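Local coordinates for protein ribose-phosphate pyrophosphokinase (Thermus thermophilus, PDB 7PN0) that probably makes phosphoribosyl pyrophosphate by transferring the diphosphate of ATP to ribose 5-phosphate, and is seen here with bound ADP, at residues A[163-169]-A[185-190]; A[1-5]-A[294-298]; A[10-14]-A[271-275]; A[91-97]-A[128-133]. All coordinates share one frame; numbering follows the deposited sequence.

Contacts 1, 3 and 4 are buried, while contact 2 lies nearer the surface. Contact 1 joins two neighbouring strands of the mixed sheet by regular backbone bonds with apolar side chains above and below. Contacts 2 and 3 each bring an early part of the chain against a late one, and strand 3-7 leads into helix 12-21 between them. Contact 2 is mostly apolar with one histidine bond. Contact 3 depends on one asparagine amide that grips backbone oxygens. Contact 4 joins two loops that follow strands of the parallel sheet, and it alone binds ADP through its own segments. Contacts 1 and 4 both touch the second subunit.

Contact 1 of 4, residues A[163-169]-A[185-190]; sequences AVVVAPD and LPLAFI
Val165 has the most surface buried here, and Leu185 and Ala188 come next. The two branches of Val165 have different partners. CG1, anti to the backbone N (chi1 180°), lies 4.0 Å from Leu187 CD1. CG2 meets Leu185 CD2, and the two side chains cross at about a right angle. Leu185 CD2 also touches Ala163 CB at 3.8 Å. The N and O of Val165 both bond to the segment 185-190: Val165 N gives to Pro186 O at 3.1 Å, and Val165 O takes the N-H of Ala188 at 2.7 Å. Ala188 O then accepts from Ala167 N, and Ala167 O from Ile190 N, both at 3.0 Å. This is the parallel pairing of a beta-alpha-beta unit, strand 163-167, helix 173-183 and strand 187-194. Val165, Ala167 and Leu187 face that helix, while Val166 and Ile190 face helix 225-236. Ala188 CB packs against Val164 CG2. Phe189 lays a ring face over Ala167 O, with CD2 3.4 Å from that oxygen, and turns its edge to Asp169 C. Replacing Phe189 with alanine is likely to uncover Ala167 O and to leave Phe189 of the second subunit without its edge-to-face partner.

Contact 2 of 4, residues A[1-5]-A[294-298]; sequences RPLLI and IWRIH
Leu3 and His298 meet through a CH-pi contact and lie next to the one hydrogen bond between the segments. Leu3 CB sits over the centre of the imidazole, 3.7 Å from the ring centroid and 7° off the normal. The hydrogen bond uses the ring edge. His298 NE2 gives its N-H to Arg1 O at 3.1 Å, with an angle of 163° at the hydrogen, and the oxygen lies in the ring plane. CG of His298 is anti to the backbone N (chi1 -175°), which extends the ring from the helix toward the N-terminal residues. The bond implies a proton on NE2. His298 ND1 is buried and has no partner in the model.

The remaining contacts are apolar. Leu3 CD1 touches Ile294 CG2 at 3.9 Å. Leu3 CD2 meets the edge of the Trp295 indole at CE3, also at 3.9 Å. A leucine in place of His298 would probably leave Arg1 O without its donor and Leu3 CB without the flat ring face it packs on.

Strand 3-7 is an outermost strand of the parallel sheet within this chain, and helix 287-299 packs on that sheet. Phe53 of the adjoining strand 51-55 touches Leu3 and Ile294, and Ile18 of helix 12-21 packs on Ile294.

Contact 3 of 4, residues A[10-14]-A[271-275]; sequences SNRPL and DTCPP
Asn11 ND2 reaches two carbonyl oxygens of the loop 271-275. Its bond to Asp271 O is 2.8 Å long, and that oxygen lies near the amide plane. The second bond, to Thr272 O at 3.0 Å, is weak. Pro274 packs beside the same amide, with Pro274 CG 3.8 Å from Asn11 CG and 3.2 Å from Ser10 O. Leu14 packs against Asp271, where the segment begins. Its CD2 lies 3.6 Å from Asp271 O, and its CD1 lies 3.7 Å from Asp271 OD1.

Asn11 is the N-cap of helix 12-21. Its OD1 accepts from Leu14 N at 3.2 Å, the donor standing above the carbonyl plane. One amide therefore caps the helix with its oxygen and holds the loop with its nitrogen. With CG anti to the backbone N (chi1 -159°), the amide extends toward the loop, and the bonds at both ends limit its rotation. The helix follows strand 3-7 of the parallel sheet, and the loop follows strand 266-270 of the mixed sheet.

Further out, Ser57 OG also bonds Thr272 O, and Ser10 OG bonds Gln56 and Ser57 N. The carboxylate of Asp271 is held by Thr285 OG1 and Val286 N. Thr272 OG1 bonds His248.

Contact 4 of 4, residues A[91-97]-A[128-133]; sequences FSYARSD and LHSPQV. With ADP (adenosine-5'-diphosphate), chain C.
Ala94 and His129 bring the backbones closest, CA to CA 5.3 Å, where the short 3-10 turn 92-95 meets the loop 128-133. Ala94 CB packs on His129 CB at 3.7 Å. Arg95 CG lies over one face of the imidazole, 3.8 Å from its centroid and offset toward the rim. The Arg95 chain bends at chi3 (58°) and lays its guanidinium face against ADP N3, while Glu220 forms a salt bridge with NH1. His129 NE2 bonds ADP O2B at 2.7 Å, and ND1 of the same ring is hydrogen-bonded to Asp219 OD2, which should fix its rotation. Ser130 OG gives a 2.6 Å bond to the anti lone pair of Asp97 OD2, which also accepts from Gln132 of the second subunit. Phe91 turns its ring edge to Leu128 CD2 and Val133 CG1. Ser96 OG donates to ADP N7 at 2.7 Å. The two loops thus form much of the ADP pocket, with adenine on 91-97 and the beta-phosphate at His129, completed by Lys98 and by Asn36 of the fifth subunit, which also bond the nucleotide.

Contact 1 of 4, residues A[163-169]-A[185-190]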
loop_
_atom_site.group_PDB
_atom_site.type_symbol
_atom_site.label_atom_id
_atom_site.label_comp_id
_atom_site.label_asym_id
_atom_site.label_seq_id
_atom_site.Cartn_x
_atom_site.Cartn_y
_atom_site.Cartn_z
ATOM N N ALA A 163 -35.183 -39.069 15.965
ATOM C CA ALA A 163 -34.839 -37.689 15.545
ATOM C C ALA A 163 -34.557 -37.655 14.040
ATOM O O ALA A 163 -34.107 -38.685 13.468
ATOM C CB ALA A 163 -33.657 -37.199 16.336
ATOM N N VAL A 164 -34.790 -36.494 13.428
ATOM C CA VAL A 164 -34.401 -36.225 12.019
ATOM C C VAL A 164 -33.920 -34.771 11.929
ATOM O O VAL A 164 -34.508 -33.900 12.557
ATOM C CB VAL A 164 -35.603 -36.489 11.098
ATOM C CG1 VAL A 164 -36.793 -35.644 11.489
ATOM C CG2 VAL A 164 -35.255 -36.306 9.627
ATOM N N VAL A 165 -32.872 -34.524 11.165
ATOM C CA VAL A 165 -32.414 -33.144 10.880
ATOM C C VAL A 165 -33.167 -32.639 9.635
ATOM O O VAL A 165 -33.187 -33.336 8.602
ATOM C CB VAL A 165 -30.878 -33.100 10.735
ATOM C CG1 VAL A 165 -30.377 -31.696 10.441
ATOM C CG2 VAL A 165 -30.191 -33.647 11.974
ATOM N N VAL A 166 -33.759 -31.459 9.706
ATOM C CA VAL A 166 -34.564 -30.909 8.594
ATOM C C VAL A 166 -33.894 -29.624 8.121
ATOM O O VAL A 166 -33.676 -28.735 8.967
ATOM C CB VAL A 166 -36.007 -30.637 9.041
ATOM C CG1 VAL A 166 -36.832 -30.069 7.898
ATOM C CG2 VAL A 166 -36.634 -31.887 9.651
ATOM N N ALA A 167 -33.641 -29.513 6.821
ATOM C CA ALA A 167 -33.333 -28.211 6.184
ATOM C C ALA A 167 -34.626 -27.601 5.661
ATOM O O ALA A 167 -35.331 -28.250 4.895
ATOM C CB ALA A 167 -32.345 -28.407 5.078
ATOM N N PRO A 168 -35.003 -26.382 6.085
ATOM C CA PRO A 168 -36.161 -25.690 5.522
ATOM C C PRO A 168 -35.889 -24.734 4.346
ATOM O O PRO A 168 -36.751 -23.959 4.020
ATOM C CB PRO A 168 -36.598 -24.870 6.739
ATOM C CG PRO A 168 -35.287 -24.408 7.316
ATOM C CD PRO A 168 -34.396 -25.623 7.191
ATOM N N ASP A 169 -34.665 -24.725 3.834
ATOM C CA ASP A 169 -34.218 -23.839 2.723
ATOM C C ASP A 169 -33.037 -24.512 2.060
ATOM O O ASP A 169 -32.239 -25.090 2.806
ATOM C CB ASP A 169 -33.769 -22.463 3.211
ATOM C CG ASP A 169 -34.861 -21.415 3.296
ATOM O OD1 ASP A 169 -35.443 -21.088 2.232
ATOM O OD2 ASP A 169 -35.102 -20.899 4.421
ATOM N N LEU A 185 -28.157 -39.334 12.041
ATOM C CA LEU A 185 -29.599 -39.100 11.843
ATOM C C LEU A 185 -29.859 -38.995 10.348
ATOM O O LEU A 185 -28.981 -38.587 9.571
ATOM C CB LEU A 185 -29.990 -37.791 12.528
ATOM C CG LEU A 185 -30.639 -37.826 13.916
ATOM C CD1 LEU A 185 -30.352 -39.085 14.708
ATOM C CD2 LEU A 185 -30.260 -36.587 14.704
ATOM N N PRO A 186 -31.101 -39.311 9.932
ATOM C CA PRO A 186 -31.550 -39.034 8.583
ATOM C C PRO A 186 -31.662 -37.518 8.396
ATOM O O PRO A 186 -31.801 -36.807 9.371
ATOM C CB PRO A 186 -32.935 -39.708 8.494
ATOM C CG PRO A 186 -33.419 -39.784 9.935
ATOM C CD PRO A 186 -32.156 -39.910 10.771
ATOM N N LEU A 187 -31.593 -37.081 7.143
ATOM C CA LEU A 187 -31.712 -35.662 6.725
ATOM C C LEU A 187 -32.985 -35.525 5.912
ATOM O O LEU A 187 -33.193 -36.354 5.039
ATOM C CB LEU A 187 -30.472 -35.265 5.924
ATOM C CG LEU A 187 -30.398 -33.818 5.459
ATOM C CD1 LEU A 187 -30.371 -32.857 6.627
ATOM C CD2 LEU A 187 -29.176 -33.608 4.573
ATOM N N ALA A 188 -33.845 -34.570 6.242
ATOM C CA ALA A 188 -35.082 -34.312 5.482
ATOM C C ALA A 188 -35.019 -32.884 4.967
ATOM O O ALA A 188 -34.222 -32.104 5.507
ATOM C CB ALA A 188 -36.291 -34.538 6.347
ATOM N N PHE A 189 -35.857 -32.565 3.988
ATOM C CA PHE A 189 -36.010 -31.203 3.437
ATOM C C PHE A 189 -37.491 -30.853 3.464
ATOM O O PHE A 189 -38.321 -31.670 2.991
ATOM C CB PHE A 189 -35.400 -31.117 2.030
ATOM C CG PHE A 189 -35.434 -29.718 1.472
ATOM C CD1 PHE A 189 -36.552 -29.226 0.830
ATOM C CD2 PHE A 189 -34.365 -28.867 1.674
ATOM C CE1 PHE A 189 -36.601 -27.907 0.395
ATOM C CE2 PHE A 189 -34.407 -27.555 1.222
ATOM C CZ PHE A 189 -35.532 -27.072 0.600
ATOM N N ILE A 190 -37.829 -29.647 3.896
ATOM C CA ILE A 190 -39.243 -29.196 3.863
ATOM C C ILE A 190 -39.316 -27.913 3.026
ATOM O O ILE A 190 -38.738 -26.877 3.400
ATOM C CB ILE A 190 -39.844 -29.126 5.286
ATOM C CG1 ILE A 190 -41.369 -28.954 5.249
ATOM C CG2 ILE A 190 -39.167 -28.058 6.149
ATOM C CD1 ILE A 190 -42.085 -29.280 6.582
#

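Contact 2 of 4, residues A[1-5]-A[294-298]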
loop_
_atom_site.group_PDB
_atom_site.type_symbol
_atom_site.label_atom_id
_atom_site.label_comp_id
_atom_site.label_asym_id
_atom_site.label_seq_id
_atom_site.Cartn_x
_atom_site.Cartn_y
_atom_site.Cartn_z
ATOM N N ARG A 1 6.876 -12.173 24.376
ATOM C CA ARG A 1 5.609 -11.529 23.947
ATOM C C ARG A 1 4.492 -12.033 24.854
ATOM O O ARG A 1 3.994 -13.132 24.656
ATOM C CB ARG A 1 5.331 -11.789 22.460
ATOM C CG ARG A 1 6.339 -11.063 21.574
ATOM C CD ARG A 1 6.167 -11.155 20.073
ATOM N NE ARG A 1 7.171 -10.316 19.433
ATOM C CZ ARG A 1 7.378 -10.241 18.119
ATOM N NH1 ARG A 1 8.307 -9.430 17.649
ATOM N NH2 ARG A 1 6.679 -10.987 17.277
ATOM N N PRO A 2 4.102 -11.264 25.893
ATOM C CA PRO A 2 2.980 -11.645 26.736
ATOM C C PRO A 2 1.665 -11.746 25.944
ATOM O O PRO A 2 1.416 -10.951 25.072
ATOM C CB PRO A 2 2.921 -10.523 27.778
ATOM C CG PRO A 2 3.609 -9.356 27.104
ATOM C CD PRO A 2 4.737 -10.010 26.336
ATOM N N LEU A 3 0.832 -12.702 26.336
ATOM C CA LEU A 3 -0.531 -12.842 25.807
ATOM C C LEU A 3 -1.451 -11.885 26.582
ATOM O O LEU A 3 -1.555 -11.997 27.793
ATOM C CB LEU A 3 -0.907 -14.312 25.990
ATOM C CG LEU A 3 -2.344 -14.687 25.640
ATOM C CD1 LEU A 3 -2.718 -14.233 24.245
ATOM C CD2 LEU A 3 -2.517 -16.198 25.761
ATOM N N LEU A 4 -2.148 -10.990 25.906
ATOM C CA LEU A 4 -2.969 -9.942 26.525
ATOM C C LEU A 4 -4.343 -9.929 25.866
ATOM O O LEU A 4 -4.445 -9.907 24.611
ATOM C CB LEU A 4 -2.268 -8.606 26.347
ATOM C CG LEU A 4 -0.877 -8.468 26.988
ATOM C CD1 LEU A 4 -0.346 -7.061 26.761
ATOM C CD2 LEU A 4 -0.932 -8.728 28.493
ATOM N N ILE A 5 -5.393 -9.927 26.678
ATOM C CA ILE A 5 -6.762 -9.978 26.121
ATOM C C ILE A 5 -7.517 -8.764 26.644
ATOM O O ILE A 5 -7.337 -8.409 27.831
ATOM C CB ILE A 5 -7.423 -11.350 26.378
ATOM C CG1 ILE A 5 -8.873 -11.381 25.922
ATOM C CG2 ILE A 5 -7.254 -11.854 27.800
ATOM C CD1 ILE A 5 -9.336 -12.771 25.561
ATOM N N ILE A 294 -7.166 -19.062 20.901
ATOM C CA ILE A 294 -6.246 -17.940 21.218
ATOM C C ILE A 294 -4.949 -18.548 21.748
ATOM O O ILE A 294 -3.866 -18.127 21.278
ATOM C CB ILE A 294 -6.898 -16.900 22.142
ATOM C CG1 ILE A 294 -7.994 -16.128 21.402
ATOM C CG2 ILE A 294 -5.873 -15.967 22.746
ATOM C CD1 ILE A 294 -8.927 -15.350 22.308
ATOM N N TRP A 295 -5.037 -19.510 22.676
ATOM C CA TRP A 295 -3.828 -20.171 23.242
ATOM C C TRP A 295 -2.971 -20.713 22.084
ATOM O O TRP A 295 -1.748 -20.465 22.039
ATOM C CB TRP A 295 -4.232 -21.254 24.253
ATOM C CG TRP A 295 -3.031 -21.919 24.852
ATOM C CD1 TRP A 295 -2.642 -23.219 24.708
ATOM C CD2 TRP A 295 -2.043 -21.285 25.680
ATOM N NE1 TRP A 295 -1.489 -23.441 25.410
ATOM C CE2 TRP A 295 -1.072 -22.268 25.978
ATOM C CE3 TRP A 295 -1.854 -19.975 26.155
ATOM C CZ2 TRP A 295 0.059 -21.975 26.745
ATOM C CZ3 TRP A 295 -0.726 -19.683 26.900
ATOM C CH2 TRP A 295 0.206 -20.680 27.203
ATOM N N ARG A 296 -3.607 -21.351 21.114
ATOM C CA ARG A 296 -2.892 -22.021 20.008
ATOM C C ARG A 296 -2.367 -20.980 19.014
ATOM O O ARG A 296 -1.239 -21.138 18.563
ATOM C CB ARG A 296 -3.833 -23.009 19.348
ATOM C CG ARG A 296 -4.098 -24.171 20.272
ATOM C CD ARG A 296 -4.802 -25.279 19.584
ATOM N NE ARG A 296 -5.166 -26.273 20.594
ATOM C CZ ARG A 296 -5.423 -27.527 20.314
ATOM N NH1 ARG A 296 -5.358 -27.944 19.066
ATOM N NH2 ARG A 296 -5.754 -28.365 21.275
ATOM N N ILE A 297 -3.112 -19.917 18.744
ATOM C CA ILE A 297 -2.580 -18.815 17.887
ATOM C C ILE A 297 -1.296 -18.263 18.518
ATOM O O ILE A 297 -0.326 -18.094 17.813
ATOM C CB ILE A 297 -3.648 -17.715 17.706
ATOM C CG1 ILE A 297 -4.813 -18.205 16.863
ATOM C CG2 ILE A 297 -3.042 -16.472 17.098
ATOM C CD1 ILE A 297 -6.118 -17.459 17.045
ATOM N N HIS A 298 -1.357 -17.918 19.801
ATOM C CA HIS A 298 -0.243 -17.389 20.632
ATOM C C HIS A 298 0.977 -18.329 20.623
ATOM O O HIS A 298 2.105 -17.823 20.508
ATOM C CB HIS A 298 -0.680 -17.142 22.083
ATOM C CG HIS A 298 0.381 -16.493 22.895
ATOM N ND1 HIS A 298 0.954 -17.109 24.048
ATOM C CD2 HIS A 298 1.060 -15.357 22.698
ATOM C CE1 HIS A 298 1.890 -16.307 24.513
ATOM N NE2 HIS A 298 1.972 -15.231 23.715
#

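Contact 3 of 4, residues A[10-14]-A[271-275]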
loop_
_atom_site.group_PDB
_atom_site.type_symbol
_atom_site.label_atom_id
_atom_site.label_comp_id
_atom_site.label_asym_id
_atom_site.label_seq_id
_atom_site.Cartn_x
_atom_site.Cartn_y
_atom_site.Cartn_z
ATOM N N SER A 10 -19.277 -4.675 23.579
ATOM C CA SER A 10 -20.274 -5.583 22.968
ATOM C C SER A 10 -20.501 -6.846 23.834
ATOM O O SER A 10 -21.663 -7.233 23.969
ATOM C CB SER A 10 -19.889 -5.955 21.550
ATOM O OG SER A 10 -18.707 -6.777 21.543
ATOM N N ASN A 11 -19.461 -7.531 24.282
ATOM C CA ASN A 11 -19.599 -8.861 24.925
ATOM C C ASN A 11 -18.511 -9.063 25.979
ATOM O O ASN A 11 -17.692 -9.997 25.895
ATOM C CB ASN A 11 -19.662 -9.960 23.869
ATOM C CG ASN A 11 -20.305 -11.218 24.415
ATOM O OD1 ASN A 11 -20.517 -11.334 25.627
ATOM N ND2 ASN A 11 -20.607 -12.160 23.538
ATOM N N ARG A 12 -18.475 -8.160 26.950
ATOM C CA ARG A 12 -17.458 -8.214 28.017
ATOM C C ARG A 12 -17.563 -9.547 28.767
ATOM O O ARG A 12 -16.560 -10.161 29.059
ATOM C CB ARG A 12 -17.622 -7.012 28.946
ATOM C CG ARG A 12 -16.536 -6.923 29.997
ATOM C CD ARG A 12 -16.745 -5.706 30.870
ATOM N NE ARG A 12 -15.903 -5.761 32.055
ATOM C CZ ARG A 12 -14.619 -5.410 32.087
ATOM N NH1 ARG A 12 -14.011 -4.975 30.990
ATOM N NH2 ARG A 12 -13.948 -5.482 33.226
ATOM N N PRO A 13 -18.759 -10.094 29.033
ATOM C CA PRO A 13 -18.860 -11.402 29.689
ATOM C C PRO A 13 -18.171 -12.541 28.922
ATOM O O PRO A 13 -17.491 -13.363 29.558
ATOM C CB PRO A 13 -20.381 -11.610 29.785
ATOM C CG PRO A 13 -20.894 -10.193 29.880
ATOM C CD PRO A 13 -20.081 -9.483 28.806
ATOM N N LEU A 14 -18.294 -12.586 27.588
ATOM C CA LEU A 14 -17.557 -13.590 26.790
ATOM C C LEU A 14 -16.062 -13.318 26.904
ATOM O O LEU A 14 -15.315 -14.287 27.074
ATOM C CB LEU A 14 -17.993 -13.570 25.318
ATOM C CG LEU A 14 -17.268 -14.554 24.418
ATOM C CD1 LEU A 14 -17.573 -15.990 24.808
ATOM C CD2 LEU A 14 -17.681 -14.325 22.970
ATOM N N ASP A 271 -22.814 -18.044 22.882
ATOM C CA ASP A 271 -22.703 -16.727 23.531
ATOM C C ASP A 271 -21.784 -15.843 22.681
ATOM O O ASP A 271 -21.217 -14.900 23.225
ATOM C CB ASP A 271 -22.275 -16.852 24.997
ATOM C CG ASP A 271 -21.064 -17.726 25.295
ATOM O OD1 ASP A 271 -20.478 -18.295 24.352
ATOM O OD2 ASP A 271 -20.708 -17.835 26.495
ATOM N N THR A 272 -21.638 -16.098 21.379
ATOM C CA THR A 272 -20.912 -15.119 20.503
ATOM C C THR A 272 -21.553 -13.729 20.665
ATOM O O THR A 272 -20.843 -12.688 20.583
ATOM C CB THR A 272 -20.920 -15.519 19.017
ATOM O OG1 THR A 272 -22.260 -15.719 18.599
ATOM C CG2 THR A 272 -20.115 -16.748 18.680
ATOM N N CYS A 273 -22.872 -13.707 20.848
ATOM C CA CYS A 273 -23.682 -12.528 21.204
ATOM C C CYS A 273 -24.190 -12.733 22.618
ATOM O O CYS A 273 -24.471 -13.867 23.009
ATOM C CB CYS A 273 -24.889 -12.387 20.288
ATOM S SG CYS A 273 -24.398 -12.329 18.542
ATOM N N PRO A 274 -24.289 -11.664 23.421
ATOM C CA PRO A 274 -24.751 -11.801 24.806
ATOM C C PRO A 274 -26.142 -12.421 24.813
ATOM O O PRO A 274 -27.030 -11.939 24.123
ATOM C CB PRO A 274 -24.796 -10.365 25.325
ATOM C CG PRO A 274 -23.750 -9.662 24.490
ATOM C CD PRO A 274 -23.828 -10.299 23.119
ATOM N N PRO A 275 -26.363 -13.548 25.519
ATOM C CA PRO A 275 -27.686 -14.177 25.524
ATOM C C PRO A 275 -28.773 -13.263 26.092
ATOM O O PRO A 275 -28.486 -12.406 26.947
ATOM C CB PRO A 275 -27.480 -15.413 26.423
ATOM C CG PRO A 275 -26.017 -15.703 26.288
ATOM C CD PRO A 275 -25.372 -14.338 26.246
#

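Contact 4 of 4, residues A[91-97]-A[128-133]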
loop_
_atom_site.group_PDB
_atom_site.type_symbol
_atom_site.label_atom_id
_atom_site.label_comp_id
_atom_site.label_asym_id
_atom_site.label_seq_id
_atom_site.Cartn_x
_atom_site.Cartn_y
_atom_site.Cartn_z
ATOM N N PHE A 91 -19.664 -11.779 13.342
ATOM C CA PHE A 91 -19.381 -10.794 12.279
ATOM C C PHE A 91 -20.671 -10.646 11.471
ATOM O O PHE A 91 -20.840 -11.353 10.475
ATOM C CB PHE A 91 -18.194 -11.223 11.426
ATOM C CG PHE A 91 -17.815 -10.220 10.379
ATOM C CD1 PHE A 91 -17.966 -8.848 10.592
ATOM C CD2 PHE A 91 -17.336 -10.627 9.151
ATOM C CE1 PHE A 91 -17.583 -7.922 9.642
ATOM C CE2 PHE A 91 -16.969 -9.690 8.190
ATOM C CZ PHE A 91 -17.072 -8.344 8.443
ATOM N N SER A 92 -21.561 -9.783 11.962
ATOM C CA SER A 92 -22.930 -9.614 11.388
ATOM C C SER A 92 -22.820 -9.263 9.906
ATOM O O SER A 92 -23.659 -9.738 9.094
ATOM C CB SER A 92 -23.691 -8.571 12.144
ATOM O OG SER A 92 -23.166 -7.257 11.949
ATOM N N TYR A 93 -21.857 -8.405 9.559
ATOM C CA TYR A 93 -21.773 -7.893 8.174
ATOM C C TYR A 93 -21.295 -8.973 7.205
ATOM O O TYR A 93 -21.283 -8.676 5.967
ATOM C CB TYR A 93 -20.951 -6.612 8.078
ATOM C CG TYR A 93 -21.663 -5.344 8.482
ATOM C CD1 TYR A 93 -22.565 -4.732 7.610
ATOM C CD2 TYR A 93 -21.446 -4.758 9.721
ATOM C CE1 TYR A 93 -23.209 -3.550 7.930
ATOM C CE2 TYR A 93 -22.082 -3.578 10.061
ATOM C CZ TYR A 93 -22.947 -2.963 9.160
ATOM O OH TYR A 93 -23.598 -1.828 9.511
ATOM N N ALA A 94 -21.014 -10.196 7.662
ATOM C CA ALA A 94 -20.751 -11.315 6.729
ATOM C C ALA A 94 -22.001 -11.510 5.851
ATOM O O ALA A 94 -21.884 -12.092 4.789
ATOM C CB ALA A 94 -20.354 -12.589 7.447
ATOM N N ARG A 95 -23.175 -11.059 6.263
ATOM C CA ARG A 95 -24.393 -11.221 5.428
ATOM C C ARG A 95 -24.319 -10.301 4.209
ATOM O O ARG A 95 -25.035 -10.521 3.265
ATOM C CB ARG A 95 -25.647 -10.899 6.228
ATOM C CG ARG A 95 -25.886 -11.885 7.346
ATOM C CD ARG A 95 -27.139 -11.650 8.175
ATOM N NE ARG A 95 -28.348 -11.662 7.353
ATOM C CZ ARG A 95 -29.570 -11.414 7.828
ATOM N NH1 ARG A 95 -29.736 -11.151 9.123
ATOM N NH2 ARG A 95 -30.592 -11.410 6.990
ATOM N N SER A 96 -23.527 -9.244 4.289
ATOM C CA SER A 96 -23.381 -8.234 3.212
ATOM C C SER A 96 -22.206 -8.659 2.345
ATOM O O SER A 96 -21.151 -7.963 2.345
ATOM C CB SER A 96 -23.177 -6.854 3.787
ATOM O OG SER A 96 -24.296 -6.437 4.553
ATOM N N ASP A 97 -22.385 -9.777 1.640
ATOM C CA ASP A 97 -21.250 -10.534 1.059
ATOM C C ASP A 97 -21.341 -10.561 -0.471
ATOM O O ASP A 97 -20.511 -11.202 -1.079
ATOM C CB ASP A 97 -21.200 -11.940 1.664
ATOM C CG ASP A 97 -22.414 -12.792 1.318
ATOM O OD1 ASP A 97 -23.419 -12.205 0.812
ATOM O OD2 ASP A 97 -22.288 -14.022 1.385
ATOM N N LEU A 128 -18.934 -17.769 10.045
ATOM C CA LEU A 128 -19.215 -16.704 9.036
ATOM C C LEU A 128 -20.472 -17.061 8.259
ATOM O O LEU A 128 -20.698 -18.245 8.001
ATOM C CB LEU A 128 -18.046 -16.559 8.084
ATOM C CG LEU A 128 -16.827 -15.944 8.736
ATOM C CD1 LEU A 128 -15.641 -16.095 7.825
ATOM C CD2 LEU A 128 -17.083 -14.484 9.086
ATOM N N HIS A 129 -21.295 -16.069 7.970
ATOM C CA HIS A 129 -22.571 -16.245 7.237
ATOM C C HIS A 129 -22.324 -16.990 5.924
ATOM O O HIS A 129 -23.109 -17.885 5.579
ATOM C CB HIS A 129 -23.214 -14.886 6.972
ATOM C CG HIS A 129 -24.438 -15.025 6.135
ATOM N ND1 HIS A 129 -25.599 -15.632 6.633
ATOM C CD2 HIS A 129 -24.670 -14.731 4.832
ATOM C CE1 HIS A 129 -26.504 -15.647 5.661
ATOM N NE2 HIS A 129 -25.969 -15.085 4.558
ATOM N N SER A 130 -21.253 -16.644 5.215
ATOM C CA SER A 130 -20.827 -17.394 4.015
ATOM C C SER A 130 -19.334 -17.647 4.111
ATOM O O SER A 130 -18.591 -16.784 4.566
ATOM C CB SER A 130 -21.240 -16.704 2.755
ATOM O OG SER A 130 -20.428 -15.543 2.471
ATOM N N PRO A 131 -18.857 -18.810 3.649
ATOM C CA PRO A 131 -17.431 -19.110 3.736
ATOM C C PRO A 131 -16.563 -18.257 2.800
ATOM O O PRO A 131 -15.388 -18.067 3.104
ATOM C CB PRO A 131 -17.413 -20.589 3.365
ATOM C CG PRO A 131 -18.542 -20.709 2.359
ATOM C CD PRO A 131 -19.638 -19.886 2.993
ATOM N N GLN A 132 -17.144 -17.683 1.747
ATOM C CA GLN A 132 -16.392 -16.792 0.819
ATOM C C GLN A 132 -15.921 -15.538 1.552
ATOM O O GLN A 132 -14.937 -14.930 1.111
ATOM C CB GLN A 132 -17.239 -16.397 -0.386
ATOM C CG GLN A 132 -17.494 -17.537 -1.333
ATOM C CD GLN A 132 -18.645 -18.427 -0.933
ATOM O OE1 GLN A 132 -19.383 -18.193 0.029
ATOM N NE2 GLN A 132 -18.819 -19.451 -1.728
ATOM N N VAL A 133 -16.546 -15.187 2.687
ATOM C CA VAL A 133 -16.136 -13.955 3.432
ATOM C C VAL A 133 -14.670 -14.089 3.911
ATOM O O VAL A 133 -13.997 -13.055 4.097
ATOM C CB VAL A 133 -17.085 -13.653 4.607
ATOM C CG1 VAL A 133 -16.530 -12.598 5.546
ATOM C CG2 VAL A 133 -18.457 -13.262 4.103
HETATM P PB ADP C . -28.771 -15.080 2.478
HETATM O O1B ADP C . -28.219 -16.511 2.408
HETATM O O2B ADP C . -27.692 -14.053 2.729
HETATM O O3B ADP C . -29.993 -14.870 3.350
HETATM P PA ADP C . -29.490 -13.431 0.396
HETATM O O1A ADP C . -28.133 -12.845 0.150
HETATM O O2A ADP C . -30.443 -13.510 -0.748
HETATM O O3A ADP C . -29.320 -14.895 0.988
HETATM O "O5'" ADP C . -30.185 -12.707 1.675
HETATM C "C5'" ADP C . -29.683 -11.429 2.169
HETATM C "C4'" ADP C . -30.822 -10.519 2.592
HETATM O "O4'" ADP C . -30.445 -9.874 3.845
HETATM C "C3'" ADP C . -31.161 -9.360 1.640
HETATM O "O3'" ADP C . -30.764 -9.562 0.287
HETATM C "C2'" ADP C . -30.221 -8.266 2.134
HETATM O "O2'" ADP C . -30.723 -6.999 1.802
HETATM C "C1'" ADP C . -30.186 -8.511 3.641
HETATM N N9 ADP C . -28.896 -8.179 4.250
HETATM C C8 ADP C . -27.706 -7.880 3.615
HETATM N N7 ADP C . -26.727 -7.576 4.443
HETATM C C5 ADP C . -27.314 -7.667 5.696
HETATM C C6 ADP C . -26.817 -7.454 6.991
HETATM N N6 ADP C . -25.546 -7.133 7.231
HETATM N N1 ADP C . -27.664 -7.621 8.045
HETATM C C2 ADP C . -28.927 -7.983 7.779
HETATM N N3 ADP C . -29.497 -8.226 6.604
HETATM C C4 ADP C . -28.646 -8.030 5.587
HETATM O O HOH W 1 -21.635 -14.346 10.326
#